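Local coordinates for DsbA family protein (Salmonella typhimurium, PDB 7JVE) that works as a trimeric thioredoxin-like enzyme of the DsbA family, with both thiol oxidase and disulfide isomerase activities, at residues 117-122 against 205-210; 89-94 against 125-130; 64-69 against 221-226. One frame throughout, in Å; residues are numbered along the deposited sequence. Where two conformers were deposited one is given.

Interaction 1 (117-122 against 205-210)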
loop_
_atom_site.group_PDB
_atom_site.type_symbol
_atom_site.label_atom_id
_atom_site.label_comp_id
_atom_site.label_asym_id
_atom_site.label_seq_id
_atom_site.Cartn_x
_atom_site.Cartn_y
_atom_site.Cartn_z
ATOM N N ILE A 117 1.760 1.382 -31.960
ATOM C CA ILE A 117 3.151 0.975 -32.049
ATOM C C ILE A 117 3.496 0.193 -30.791
ATOM O O ILE A 117 3.145 0.603 -29.681
ATOM C CB ILE A 117 4.064 2.207 -32.220
ATOM C CG1 ILE A 117 3.576 3.056 -33.407
ATOM C CG2 ILE A 117 5.508 1.782 -32.382
ATOM C CD1 ILE A 117 4.463 4.253 -33.742
ATOM N N PHE A 118 4.187 -0.925 -30.963
ATOM C CA PHE A 118 4.466 -1.869 -29.884
ATOM C C PHE A 118 5.942 -1.805 -29.500
ATOM O O PHE A 118 6.818 -2.121 -30.316
ATOM C CB PHE A 118 4.080 -3.287 -30.318
ATOM C CG PHE A 118 2.585 -3.477 -30.499
ATOM C CD1 PHE A 118 1.957 -3.065 -31.664
ATOM C CD2 PHE A 118 1.809 -4.053 -29.488
ATOM C CE1 PHE A 118 0.570 -3.230 -31.835
ATOM C CE2 PHE A 118 0.430 -4.228 -29.644
ATOM C CZ PHE A 118 -0.192 -3.807 -30.818
ATOM N N LYS A 119 6.222 -1.408 -28.270
ATOM C CA LYS A 119 7.605 -1.326 -27.782
ATOM C C LYS A 119 7.805 -2.379 -26.691
ATOM O O LYS A 119 7.568 -2.118 -25.515
ATOM C CB LYS A 119 7.921 0.084 -27.242
ATOM C CG LYS A 119 7.663 1.188 -28.225
ATOM C CD LYS A 119 8.696 1.147 -29.352
ATOM C CE LYS A 119 8.826 2.493 -30.025
ATOM N NZ LYS A 119 9.889 2.498 -31.061
ATOM N N GLU A 120 8.263 -3.565 -27.090
ATOM C CA GLU A 120 8.554 -4.634 -26.140
ATOM C C GLU A 120 9.839 -4.324 -25.383
ATOM O O GLU A 120 10.850 -3.970 -26.001
ATOM C CB GLU A 120 8.700 -5.961 -26.880
ATOM C CG GLU A 120 7.423 -6.461 -27.494
ATOM C CD GLU A 120 7.636 -7.625 -28.445
ATOM O OE1 GLU A 120 8.336 -8.574 -28.064
ATOM O OE2 GLU A 120 7.072 -7.607 -29.562
ATOM N N PHE A 121 9.808 -4.469 -24.053
ATOM C CA PHE A 121 10.980 -4.235 -23.223
ATOM C C PHE A 121 10.874 -5.063 -21.946
ATOM O O PHE A 121 9.787 -5.541 -21.596
ATOM C CB PHE A 121 11.154 -2.732 -22.908
ATOM C CG PHE A 121 10.276 -2.216 -21.768
ATOM C CD1 PHE A 121 8.895 -2.248 -21.863
ATOM C CD2 PHE A 121 10.843 -1.651 -20.630
ATOM C CE1 PHE A 121 8.074 -1.755 -20.820
ATOM C CE2 PHE A 121 10.039 -1.156 -19.588
ATOM C CZ PHE A 121 8.644 -1.216 -19.685
ATOM N N PRO A 122 11.995 -5.259 -21.222
ATOM C CA PRO A 122 11.975 -6.079 -20.002
ATOM C C PRO A 122 11.994 -5.247 -18.729
ATOM O O PRO A 122 12.911 -4.437 -18.548
ATOM C CB PRO A 122 13.270 -6.885 -20.122
ATOM C CG PRO A 122 14.178 -6.000 -20.991
ATOM C CD PRO A 122 13.367 -4.869 -21.571
ATOM N N GLN A 205 14.825 -0.677 -24.766
ATOM C CA GLN A 205 15.235 -0.389 -23.394
ATOM C C GLN A 205 16.012 0.923 -23.312
ATOM O O GLN A 205 15.841 1.696 -22.358
ATOM C CB GLN A 205 16.078 -1.533 -22.841
ATOM C CG GLN A 205 16.639 -1.269 -21.458
ATOM C CD GLN A 205 15.543 -1.115 -20.421
ATOM O OE1 GLN A 205 14.435 -1.623 -20.596
ATOM N NE2 GLN A 205 15.847 -0.408 -19.333
ATOM N N ALA A 206 16.862 1.195 -24.310
ATOM C CA ALA A 206 17.519 2.496 -24.379
ATOM C C ALA A 206 16.495 3.618 -24.506
ATOM O O ALA A 206 16.612 4.649 -23.836
ATOM C CB ALA A 206 18.514 2.534 -25.543
ATOM N N LEU A 207 15.477 3.427 -25.357
ATOM C CA LEU A 207 14.409 4.413 -25.479
ATOM C C LEU A 207 13.591 4.524 -24.192
ATOM O O LEU A 207 13.222 5.629 -23.783
ATOM C CB LEU A 207 13.495 4.057 -26.653
ATOM C CG LEU A 207 12.277 4.968 -26.872
ATOM C CD1 LEU A 207 12.695 6.446 -27.083
ATOM C CD2 LEU A 207 11.350 4.492 -27.996
ATOM N N ALA A 208 13.278 3.398 -23.543
ATOM C CA ALA A 208 12.557 3.492 -22.269
ATOM C C ALA A 208 13.356 4.287 -21.240
ATOM O O ALA A 208 12.788 5.084 -20.484
ATOM C CB ALA A 208 12.218 2.108 -21.722
ATOM N N GLN A 209 14.672 4.089 -21.198
ATOM C CA GLN A 209 15.482 4.821 -20.233
ATOM C C GLN A 209 15.521 6.307 -20.565
ATOM O O GLN A 209 15.428 7.153 -19.663
ATOM C CB GLN A 209 16.892 4.234 -20.182
ATOM C CG GLN A 209 16.916 2.909 -19.432
ATOM C CD GLN A 209 18.200 2.101 -19.606
ATOM O OE1 GLN A 209 18.243 0.930 -19.243
ATOM N NE2 GLN A 209 19.239 2.716 -20.168
ATOM N N HIS A 210 15.670 6.638 -21.851
ATOM C CA HIS A 210 15.587 8.031 -22.282
ATOM C C HIS A 210 14.216 8.630 -22.009
ATOM O O HIS A 210 14.117 9.833 -21.752
ATOM C CB HIS A 210 15.906 8.158 -23.774
ATOM C CG HIS A 210 17.358 8.002 -24.091
ATOM N ND1 HIS A 210 17.807 7.447 -25.273
ATOM C CD2 HIS A 210 18.467 8.313 -23.374
ATOM C CE1 HIS A 210 19.130 7.440 -25.275
ATOM N NE2 HIS A 210 19.555 7.959 -24.136
HETATM O O HOH W 1 12.899 -1.685 -17.969
#
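The ring of Phe-121 is met at its edge by the side-chain oxygen of Gln-205. Gln-205 OE1 lies in the ring plane, 3.6 Å from Phe-121 CD2. The planes of the ring and the Gln-205 amide are only 18° from parallel. Ala-208 CB comes obliquely to within 4.1 Å of Phe-121 CD2. Gln-205 OE1 also touches CD of Pro-122 at 3.6 Å. The Gln-205 chain leaves the helix with CG anti to the backbone N and then bends at chi2 (64°), which brings the amide to the loop. The contact joins strand 115-120 of the thioredoxin sheet, and the loop that follows it, to helix 199-210. The chain between them is rich in helix and holds no strand, consistent with the helical insertion of DsbA proteins. One water donates to both Pro-122 O (2.8 Å) and Gln-205 OE1 (3.0 Å). The other end of the amide is also held: Gln-205 NE2 donates to Gln-209 OE1 at 2.7 Å, nearly straight, and to Ser-214. Further along the strand, Lys-119 crosses Leu-207 at about a right angle, with Lys-119 CE 3.8 Å from Leu-207 CD2. Lys-119 NZ is hydrogen-bonded to Ser-74 OG and to Glu-68 O.

Interaction 2 (89-94 against 125-130). With EDO (1,2-ethanediol), chain H.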
loop_
_atom_site.group_PDB
_atom_site.type_symbol
_atom_site.label_atom_id
_atom_site.label_comp_id
_atom_site.label_asym_id
_atom_site.label_seq_id
_atom_site.Cartn_x
_atom_site.Cartn_y
_atom_site.Cartn_z
ATOM N N PHE A 89 4.700 0.796 -24.342
ATOM C CA PHE A 89 5.786 0.104 -23.665
ATOM C C PHE A 89 5.196 -0.958 -22.737
ATOM O O PHE A 89 4.421 -0.642 -21.825
ATOM C CB PHE A 89 6.636 1.102 -22.885
ATOM C CG PHE A 89 7.381 2.066 -23.765
ATOM C CD1 PHE A 89 6.716 3.123 -24.373
ATOM C CD2 PHE A 89 8.747 1.877 -24.026
ATOM C CE1 PHE A 89 7.407 4.024 -25.184
ATOM C CE2 PHE A 89 9.448 2.756 -24.835
ATOM C CZ PHE A 89 8.782 3.845 -25.423
ATOM N N PHE A 90 5.557 -2.214 -22.974
ATOM C CA PHE A 90 4.980 -3.318 -22.237
ATOM C C PHE A 90 5.996 -4.450 -22.176
ATOM O O PHE A 90 6.895 -4.560 -23.021
ATOM C CB PHE A 90 3.684 -3.817 -22.888
ATOM C CG PHE A 90 3.913 -4.429 -24.230
ATOM C CD1 PHE A 90 4.014 -3.633 -25.359
ATOM C CD2 PHE A 90 4.116 -5.798 -24.356
ATOM C CE1 PHE A 90 4.272 -4.202 -26.590
ATOM C CE2 PHE A 90 4.357 -6.364 -25.582
ATOM C CZ PHE A 90 4.435 -5.571 -26.698
ATOM N N ASP A 91 5.842 -5.270 -21.140
ATOM C CA ASP A 91 6.577 -6.510 -20.932
ATOM C C ASP A 91 5.539 -7.630 -20.935
ATOM O O ASP A 91 4.487 -7.499 -20.296
ATOM C CB ASP A 91 7.346 -6.425 -19.598
ATOM C CG ASP A 91 8.175 -7.670 -19.270
ATOM O OD1 ASP A 91 7.898 -8.788 -19.776
ATOM O OD2 ASP A 91 9.115 -7.507 -18.445
ATOM N N TYR A 92 5.800 -8.709 -21.680
ATOM C CA TYR A 92 4.822 -9.789 -21.694
ATOM C C TYR A 92 4.596 -10.395 -20.306
ATOM O O TYR A 92 3.528 -10.965 -20.060
ATOM C CB TYR A 92 5.223 -10.887 -22.677
ATOM C CG TYR A 92 4.966 -10.526 -24.122
ATOM C CD1 TYR A 92 3.659 -10.424 -24.618
ATOM C CD2 TYR A 92 6.018 -10.279 -24.991
ATOM C CE1 TYR A 92 3.415 -10.094 -25.937
ATOM C CE2 TYR A 92 5.787 -9.943 -26.328
ATOM C CZ TYR A 92 4.486 -9.849 -26.792
ATOM O OH TYR A 92 4.253 -9.528 -28.116
ATOM N N GLN A 93 5.556 -10.283 -19.389
ATOM C CA GLN A 93 5.383 -10.833 -18.051
ATOM C C GLN A 93 4.877 -9.810 -17.044
ATOM O O GLN A 93 4.740 -10.126 -15.863
ATOM C CB GLN A 93 6.688 -11.450 -17.568
ATOM C CG GLN A 93 7.019 -12.686 -18.345
ATOM C CD GLN A 93 8.073 -13.507 -17.675
ATOM O OE1 GLN A 93 7.763 -14.346 -16.817
ATOM N NE2 GLN A 93 9.337 -13.288 -18.057
ATOM N N CYS A 94 4.580 -8.604 -17.484
ATOM C CA CYS A 94 3.868 -7.648 -16.645
ATOM C C CYS A 94 2.420 -8.099 -16.467
ATOM O O CYS A 94 1.651 -8.127 -17.435
ATOM C CB CYS A 94 3.936 -6.272 -17.288
ATOM S SG CYS A 94 3.036 -5.078 -16.389
ATOM N N SER A 125 16.009 -7.239 -15.085
ATOM C CA SER A 125 17.167 -7.862 -15.718
ATOM C C SER A 125 16.934 -9.345 -16.020
ATOM O O SER A 125 17.277 -9.827 -17.108
ATOM C CB SER A 125 18.382 -7.671 -14.805
ATOM O OG SER A 125 19.383 -8.613 -15.125
ATOM N N SER A 126 16.344 -10.089 -15.074
ATOM C CA SER A 126 16.122 -11.519 -15.290
ATOM C C SER A 126 15.129 -11.790 -16.414
ATOM O O SER A 126 15.031 -12.937 -16.880
ATOM C CB SER A 126 15.623 -12.196 -14.004
ATOM O OG SER A 126 14.398 -11.617 -13.591
ATOM N N ARG A 127 14.389 -10.779 -16.867
ATOM C CA ARG A 127 13.461 -11.041 -17.957
ATOM C C ARG A 127 14.100 -10.948 -19.337
ATOM O O ARG A 127 13.465 -11.353 -20.316
ATOM C CB ARG A 127 12.259 -10.104 -17.858
ATOM C CG ARG A 127 11.533 -10.313 -16.540
ATOM C CD ARG A 127 10.201 -9.660 -16.515
ATOM N NE ARG A 127 9.562 -9.884 -15.229
ATOM C CZ ARG A 127 8.473 -9.252 -14.842
ATOM N NH1 ARG A 127 7.908 -8.369 -15.655
ATOM N NH2 ARG A 127 7.965 -9.491 -13.646
ATOM N N TRP A 128 15.336 -10.473 -19.448
ATOM C CA TRP A 128 15.928 -10.268 -20.770
ATOM C C TRP A 128 15.882 -11.508 -21.651
ATOM O O TRP A 128 15.481 -11.385 -22.815
ATOM C CB TRP A 128 17.360 -9.753 -20.609
ATOM C CG TRP A 128 17.382 -8.329 -20.246
ATOM C CD1 TRP A 128 16.672 -7.727 -19.247
ATOM C CD2 TRP A 128 18.147 -7.305 -20.869
ATOM N NE1 TRP A 128 16.959 -6.394 -19.207
ATOM C CE2 TRP A 128 17.853 -6.103 -20.200
ATOM C CE3 TRP A 128 19.058 -7.286 -21.929
ATOM C CZ2 TRP A 128 18.437 -4.883 -20.554
ATOM C CZ3 TRP A 128 19.651 -6.070 -22.276
ATOM C CH2 TRP A 128 19.331 -4.887 -21.589
ATOM N N PRO A 129 16.235 -12.711 -21.182
ATOM C CA PRO A 129 16.153 -13.874 -22.093
ATOM C C PRO A 129 14.744 -14.133 -22.629
ATOM O O PRO A 129 14.575 -14.346 -23.840
ATOM C CB PRO A 129 16.690 -15.033 -21.230
ATOM C CG PRO A 129 17.506 -14.373 -20.129
ATOM C CD PRO A 129 16.791 -13.068 -19.860
ATOM N N VAL A 130 13.718 -14.078 -21.778
ATOM C CA VAL A 130 12.348 -14.319 -22.234
ATOM C C VAL A 130 11.823 -13.146 -23.067
ATOM O O VAL A 130 11.245 -13.347 -24.144
ATOM C CB VAL A 130 11.427 -14.632 -21.036
ATOM C CG1 VAL A 130 9.980 -14.635 -21.451
ATOM C CG2 VAL A 130 11.794 -16.001 -20.454
HETATM C C1 EDO H . 21.007 -7.195 -18.080
HETATM O O1 EDO H . 20.012 -6.535 -17.306
HETATM C C2 EDO H . 20.573 -8.646 -18.266
HETATM O O2 EDO H . 21.515 -9.322 -19.120
#
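Arg-127 reaches Asp-91 and forms a salt bridge, Arg-127 NH1 to Asp-91 OD2, at 3.2 Å. The contact lies beside the redox centre of the thioredoxin fold, where strand 84-90 ends and the CxxC helix begins. The bond is nearly straight (172°). Asp-91 OD2 lies in the guanidinium plane, at its edge. NH1, in turn, comes from above the carboxylate, 73° out of its plane. The carboxylate and guanidinium planes are steeply turned against each other. The arginine chain is extended from CG to NE and passes close to the acid: Arg-127 CD is 3.1 Å from Asp-91 OD2. Gln-93 covers one face of the guanidinium, with Gln-93 CB 3.8 Å from Arg-127 NH1 and displaced toward the rim. The amide end of Gln-93 runs on to the start of helix 128-145. There it meets the Val-130 side chain at about a right angle, Gln-93 NE2 lying 3.7 Å from Val-130 CG1.

Other bonds hold these groups. With CG anti to the backbone N (chi1 -179°), the Asp-91 carboxylate reaches Arg-127 while its OD1 accepts from Gln-93 N at 2.8 Å, an Asx turn. A type I turn from Asp-91 to Cys-94 is closed by Cys-94 N to Asp-91 O, 3.0 Å. Asp-91 OD2 also accepts from Ile-123 N. Arg-127 NH2 makes a second salt bridge, with Glu-164, so the guanidinium joins two acids. Gln-93 OE1 accepts from Leu-167 N, which fixes the amide. Cys-94 sits at the N-cap position of helix 95-110 and is disulfide-bonded to Cys-97. Beyond the contact, a 1,2-ethanediol, probably from the crystallisation liquor, puts its O1 over one face of the Trp-128 ring, 3.6 Å from Trp-128 NE1.

Interaction 3 (64-69 against 221-226); sequences QYRAEL and VMPQTQ
Arg-66 places its guanidinium against the backbone of Pro-223 and Gln-224, at the end of strand 218-223, a strand of the thioredoxin sheet. The arginine belongs to the short helix 66-69, which follows the long helix 37-64. Two conformers of Arg-66 were deposited, and this account holds for one of them.

The polar contacts are mainly to carbonyl oxygens. Arg-66 NH2 donates to Pro-223 O at 2.9 Å. This donor lies above the carbonyl plane, 44° out of it. Arg-66 NE makes two weak bonds, to Pro-223 O and to Gln-224 O, each 3.4 Å long. Pro-223 O thus receives two N-H groups of one guanidinium. A further weak bond runs from Arg-66 NH1 to Asp-227 O. A water accepts from both Arg-66 NH1 and Gln-226 NE2.

Packing covers both faces of the guanidinium. Gln-226 CA lies over the centre of one, 3.6 Å from Arg-66 CZ. Met-222 CE lies over the centre of the opposite one, 4.0 Å from Arg-66 CZ. The bend of Arg-66 at chi3 (-122°) turns the flat group into this slot. Gln-226 is poorly ordered, so that side and the water link are less certain.

The apolar contact is made by Leu-69. It also packs on Val-87 and Phe-89 of strand 84-90. It crosses Met-222 at about a right angle, with Leu-69 CD1 3.9 Å from the sulfur atom SD of Met-222.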
loop_
_atom_site.group_PDB
_atom_site.type_symbol
_atom_site.label_atom_id
_atom_site.label_comp_id
_atom_site.label_asym_id
_atom_site.label_seq_id
_atom_site.Cartn_x
_atom_site.Cartn_y
_atom_site.Cartn_z
ATOM N N GLN A 64 10.969 15.206 -27.679
ATOM C CA GLN A 64 12.383 15.072 -28.031
ATOM C C GLN A 64 12.675 13.735 -28.733
ATOM O O GLN A 64 13.497 13.679 -29.657
ATOM C CB GLN A 64 13.244 15.232 -26.780
ATOM C CG GLN A 64 14.726 15.082 -27.043
ATOM C CD GLN A 64 15.590 15.066 -25.781
ATOM O OE1 GLN A 64 15.153 15.431 -24.679
ATOM N NE2 GLN A 64 16.836 14.642 -25.946
ATOM N N TYR A 65 12.013 12.650 -28.330
ATOM C CA TYR A 65 12.286 11.335 -28.904
ATOM C C TYR A 65 11.207 10.891 -29.884
ATOM O O TYR A 65 11.009 9.696 -30.092
ATOM C CB TYR A 65 12.489 10.298 -27.795
ATOM C CG TYR A 65 13.738 10.613 -26.990
ATOM C CD1 TYR A 65 15.000 10.252 -27.443
ATOM C CD2 TYR A 65 13.650 11.315 -25.795
ATOM C CE1 TYR A 65 16.143 10.560 -26.710
ATOM C CE2 TYR A 65 14.774 11.634 -25.062
ATOM C CZ TYR A 65 16.018 11.260 -25.523
ATOM O OH TYR A 65 17.121 11.594 -24.777
ATOM N N ARG A 66 10.510 11.841 -30.505
ATOM C CA ARG A 66 9.445 11.501 -31.443
ATOM C C ARG A 66 9.908 10.488 -32.494
ATOM O O ARG A 66 9.217 9.499 -32.768
ATOM C CB ARG A 66 8.927 12.777 -32.118
ATOM C CG ARG A 66 7.769 12.535 -33.083
ATOM C CD ARG A 66 7.366 13.809 -33.837
ATOM N NE ARG A 66 5.961 14.150 -33.611
ATOM C CZ ARG A 66 5.547 15.163 -32.858
ATOM N NH1 ARG A 66 6.429 15.948 -32.260
ATOM N NH2 ARG A 66 4.252 15.393 -32.708
ATOM N N ALA A 67 11.069 10.725 -33.110
ATOM C CA ALA A 67 11.472 9.862 -34.214
ATOM C C ALA A 67 11.640 8.426 -33.741
ATOM O O ALA A 67 11.202 7.482 -34.417
ATOM C CB ALA A 67 12.753 10.381 -34.878
ATOM N N GLU A 68 12.254 8.241 -32.577
ATOM C CA GLU A 68 12.419 6.904 -32.033
ATOM C C GLU A 68 11.069 6.310 -31.649
ATOM O O GLU A 68 10.802 5.135 -31.923
ATOM C CB GLU A 68 13.357 6.958 -30.822
ATOM C CG GLU A 68 14.775 7.367 -31.201
ATOM C CD GLU A 68 15.031 8.883 -31.078
ATOM O OE1 GLU A 68 16.076 9.263 -30.502
ATOM O OE2 GLU A 68 14.185 9.705 -31.502
ATOM N N LEU A 69 10.209 7.107 -31.004
ATOM C CA LEU A 69 8.895 6.617 -30.599
ATOM C C LEU A 69 8.091 6.121 -31.796
ATOM O O LEU A 69 7.349 5.138 -31.691
ATOM C CB LEU A 69 8.128 7.719 -29.871
ATOM C CG LEU A 69 8.579 8.063 -28.447
ATOM C CD1 LEU A 69 7.956 9.373 -27.998
ATOM C CD2 LEU A 69 8.237 6.950 -27.476
ATOM N N VAL A 221 0.738 8.981 -26.391
ATOM C CA VAL A 221 -0.247 9.311 -27.409
ATOM C C VAL A 221 0.090 10.702 -27.938
ATOM O O VAL A 221 0.169 11.663 -27.163
ATOM C CB VAL A 221 -1.670 9.253 -26.841
ATOM C CG1 VAL A 221 -2.694 9.346 -27.961
ATOM C CG2 VAL A 221 -1.837 7.959 -25.997
ATOM N N MET A 222 0.286 10.811 -29.248
ATOM C CA MET A 222 0.833 12.023 -29.833
ATOM C C MET A 222 0.512 12.065 -31.317
ATOM O O MET A 222 0.363 11.010 -31.951
ATOM C CB MET A 222 2.345 12.090 -29.606
ATOM C CG MET A 222 3.096 11.010 -30.341
ATOM S SD MET A 222 4.834 10.879 -29.883
ATOM C CE MET A 222 5.355 12.600 -29.846
ATOM N N PRO A 223 0.388 13.260 -31.897
ATOM C CA PRO A 223 0.324 13.366 -33.358
ATOM C C PRO A 223 1.637 12.908 -33.967
ATOM O O PRO A 223 2.707 13.052 -33.375
ATOM C CB PRO A 223 0.090 14.866 -33.612
ATOM C CG PRO A 223 -0.277 15.441 -32.270
ATOM C CD PRO A 223 0.419 14.585 -31.257
ATOM N N GLN A 224 1.549 12.358 -35.174
ATOM C CA GLN A 224 2.754 11.865 -35.817
ATOM C C GLN A 224 3.524 12.982 -36.508
ATOM O O GLN A 224 4.757 12.928 -36.557
ATOM C CB GLN A 224 2.396 10.764 -36.810
ATOM C CG GLN A 224 1.865 9.473 -36.177
ATOM C CD GLN A 224 2.280 8.255 -36.972
ATOM O OE1 GLN A 224 3.235 7.578 -36.618
ATOM N NE2 GLN A 224 1.582 7.993 -38.075
ATOM N N THR A 225 2.830 13.993 -37.038
ATOM C CA THR A 225 3.496 15.082 -37.742
ATOM C C THR A 225 4.163 15.981 -36.721
ATOM O O THR A 225 3.549 16.358 -35.720
ATOM C CB THR A 225 2.512 15.944 -38.528
ATOM O OG1 THR A 225 1.637 16.589 -37.595
ATOM C CG2 THR A 225 1.706 15.076 -39.498
ATOM N N GLN A 226 5.407 16.360 -36.993
ATOM C CA GLN A 226 6.214 16.950 -35.945
ATOM C C GLN A 226 5.680 18.359 -35.689
ATOM O O GLN A 226 5.892 19.293 -36.476
ATOM C CB GLN A 226 7.698 16.924 -36.272
ATOM C CG GLN A 226 8.429 16.894 -34.932
ATOM C CD GLN A 226 9.937 16.834 -35.000
ATOM O OE1 GLN A 226 10.535 17.037 -36.053
ATOM N NE2 GLN A 226 10.539 16.404 -33.892
HETATM O O HOH W 2 9.049 16.554 -31.945
#

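In the fold
All three contacts reach the same sheet, through strands 115-120, 84-90 and 218-223. Interaction 1 is wholly buried and relies on side-chain packing plus one bridging water. Interaction 2 is also largely buried, but it centres on a salt bridge beside the disulfide. Interaction 3 lies partly at the surface, where an arginine binds backbone carbonyls. Interactions 1 and 2 join directly: Phe-90 bonds through its backbone to Lys-119 of the neighbouring strand and to Phe-121 just beyond it. Interactions 1 and 3 meet where Lys-119 reaches the short helix 66-69 and where Tyr-65 meets His-210. Interactions 2 and 3 are about 24 Å apart between centres and touch where Phe-89 packs on Leu-69.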